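Local atomic coordinates of putative lipoate-protein ligase A subunit 2 (Thermoplasma acidophilum DSM 1728, PDB entry 3R07), a protein that is probably the small accessory subunit of a two-part lipoate-protein ligase, related in sequence to the C-terminal part of bacterial single-chain ligases. Residues H5-K10 against T22-G27. Sequence-based numbering, arbitrary orientation.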
loop_
_atom_site.group_PDB
_atom_site.type_symbol
_atom_site.label_atom_id
_atom_site.label_comp_id
_atom_site.label_asym_id
_atom_site.label_seq_id
_atom_site.Cartn_x
_atom_site.Cartn_y
_atom_site.Cartn_z
ATOM N N HIS B 5 20.079 -26.364 -16.338
ATOM C CA HIS B 5 19.510 -25.026 -16.358
ATOM C C HIS B 5 18.082 -25.182 -15.848
ATOM O O HIS B 5 17.345 -26.070 -16.280
ATOM C CB HIS B 5 19.556 -24.420 -17.767
ATOM C CG HIS B 5 19.026 -23.017 -17.854
ATOM N ND1 HIS B 5 19.740 -21.918 -17.420
ATOM C CD2 HIS B 5 17.855 -22.532 -18.342
ATOM C CE1 HIS B 5 19.028 -20.821 -17.626
ATOM N NE2 HIS B 5 17.881 -21.166 -18.185
ATOM N N MET B 6 17.712 -24.342 -14.888
ATOM C CA MET B 6 16.418 -24.447 -14.228
ATOM C C MET B 6 15.872 -23.077 -13.848
ATOM O O MET B 6 16.605 -22.209 -13.387
ATOM C CB MET B 6 16.531 -25.356 -13.007
ATOM C CG MET B 6 15.622 -24.989 -11.858
ATOM S SD MET B 6 14.738 -26.401 -11.186
ATOM C CE MET B 6 16.053 -27.354 -10.404
ATOM N N MET B 7 14.579 -22.893 -14.061
ATOM C CA MET B 7 13.903 -21.641 -13.729
ATOM C C MET B 7 12.585 -21.910 -13.082
ATOM O O MET B 7 11.744 -22.574 -13.662
ATOM C CB MET B 7 13.623 -20.825 -14.983
ATOM C CG MET B 7 14.715 -19.887 -15.361
ATOM S SD MET B 7 14.345 -19.192 -16.964
ATOM C CE MET B 7 14.497 -20.670 -17.993
ATOM N N TYR B 8 12.379 -21.366 -11.896
ATOM C CA TYR B 8 11.068 -21.516 -11.280
ATOM C C TYR B 8 10.420 -20.244 -10.727
ATOM O O TYR B 8 11.017 -19.166 -10.691
ATOM C CB TYR B 8 11.077 -22.643 -10.253
ATOM C CG TYR B 8 11.965 -22.411 -9.068
ATOM C CD1 TYR B 8 11.444 -21.897 -7.885
ATOM C CD2 TYR B 8 13.316 -22.716 -9.115
ATOM C CE1 TYR B 8 12.232 -21.696 -6.774
ATOM C CE2 TYR B 8 14.128 -22.505 -8.001
ATOM C CZ TYR B 8 13.570 -21.995 -6.837
ATOM O OH TYR B 8 14.347 -21.783 -5.732
ATOM N N SER B 9 9.171 -20.411 -10.316
ATOM C CA SER B 9 8.353 -19.350 -9.787
ATOM C C SER B 9 7.572 -19.903 -8.634
ATOM O O SER B 9 6.991 -20.975 -8.740
ATOM C CB SER B 9 7.407 -18.840 -10.857
ATOM O OG SER B 9 8.125 -17.971 -11.701
ATOM N N LYS B 10 7.532 -19.154 -7.542
ATOM C CA LYS B 10 7.006 -19.652 -6.290
ATOM C C LYS B 10 6.284 -18.538 -5.517
ATOM O O LYS B 10 6.784 -17.427 -5.433
ATOM C CB LYS B 10 8.195 -20.159 -5.493
ATOM C CG LYS B 10 8.021 -21.511 -4.897
ATOM C CD LYS B 10 9.186 -21.777 -3.978
ATOM C CE LYS B 10 8.676 -22.088 -2.602
ATOM N NZ LYS B 10 8.520 -23.536 -2.473
ATOM N N THR B 22 11.100 -15.457 -8.445
ATOM C CA THR B 22 11.509 -16.166 -9.670
ATOM C C THR B 22 13.032 -16.379 -9.695
ATOM O O THR B 22 13.800 -15.407 -9.689
ATOM C CB THR B 22 11.041 -15.463 -10.977
ATOM O OG1 THR B 22 9.646 -15.699 -11.173
ATOM C CG2 THR B 22 11.802 -16.015 -12.222
ATOM N N LEU B 23 13.463 -17.645 -9.705
ATOM C CA LEU B 23 14.894 -17.958 -9.750
ATOM C C LEU B 23 15.308 -18.594 -11.050
ATOM O O LEU B 23 14.612 -19.443 -11.597
ATOM C CB LEU B 23 15.301 -18.891 -8.622
ATOM C CG LEU B 23 15.460 -18.283 -7.244
ATOM C CD1 LEU B 23 14.261 -18.707 -6.456
ATOM C CD2 LEU B 23 16.721 -18.795 -6.586
ATOM N N ASP B 24 16.465 -18.172 -11.522
ATOM C CA ASP B 24 17.103 -18.677 -12.726
ATOM C C ASP B 24 18.360 -19.424 -12.262
ATOM O O ASP B 24 19.296 -18.802 -11.754
ATOM C CB ASP B 24 17.482 -17.471 -13.567
ATOM C CG ASP B 24 17.758 -17.805 -14.997
ATOM O OD1 ASP B 24 18.104 -18.971 -15.318
ATOM O OD2 ASP B 24 17.649 -16.864 -15.811
ATOM N N LEU B 25 18.370 -20.750 -12.388
ATOM C CA LEU B 25 19.472 -21.564 -11.832
ATOM C C LEU B 25 20.381 -22.206 -12.885
ATOM O O LEU B 25 19.925 -22.940 -13.760
ATOM C CB LEU B 25 18.945 -22.664 -10.909
ATOM C CG LEU B 25 17.973 -22.388 -9.773
ATOM C CD1 LEU B 25 17.685 -23.684 -9.029
ATOM C CD2 LEU B 25 18.525 -21.327 -8.825
ATOM N N ASP B 26 21.671 -21.917 -12.779
ATOM C CA ASP B 26 22.684 -22.562 -13.592
ATOM C C ASP B 26 23.418 -23.551 -12.691
ATOM O O ASP B 26 24.279 -23.180 -11.898
ATOM C CB ASP B 26 23.635 -21.515 -14.184
ATOM C CG ASP B 26 24.802 -22.139 -14.945
ATOM O OD1 ASP B 26 25.169 -23.305 -14.635
ATOM O OD2 ASP B 26 25.358 -21.458 -15.852
ATOM N N GLY B 27 23.062 -24.818 -12.804
ATOM C CA GLY B 27 23.607 -25.816 -11.903
ATOM C C GLY B 27 23.177 -25.535 -10.473
ATOM O O GLY B 27 21.992 -25.647 -10.136
#
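M6 and Y8 pair through their backbones with L25 and L23 in antiparallel hydrogen-bonded pairs. M6 N donates to L25 O at 2.9 Å, and L25 N returns a bond to M6 O. Y8 N donates to L23 O at 3.0 Å, and L23 N bonds Y8 O. A CA-H...O contact from M7 to L23 O falls between the two pairs, and those from H5 and T22 flank them. The two segments run antiparallel, with 171° between their N-to-C directions, and belong to the beta hairpin of strands 5-13 and 18-26, which strand 29-36 extends to a three-stranded antiparallel sheet.

M6, Y8, L23 and L25 share the apolar face. Y8 CG sits between the backbone N and the carbonyl carbon (chi1 64°), which turns the ring's face to L23. L23 CB makes a CH-pi contact 4.2 Å from the ring centroid, over the face. L25 CD1 meets the ring edge instead, 3.9 Å from Y8 CE2, and also packs on M6 CG. L25 reaches I59 beyond the hairpin, and Y8 touches V90.

The other face is more polar. S9 OG and T22 OG1 share a hydrogen bond of 2.8 Å. D24 OD1 lies 3.5 Å from M7 CG. The same oxygen approaches H5 CE1, with the imidazole and carboxylate planes 73° apart.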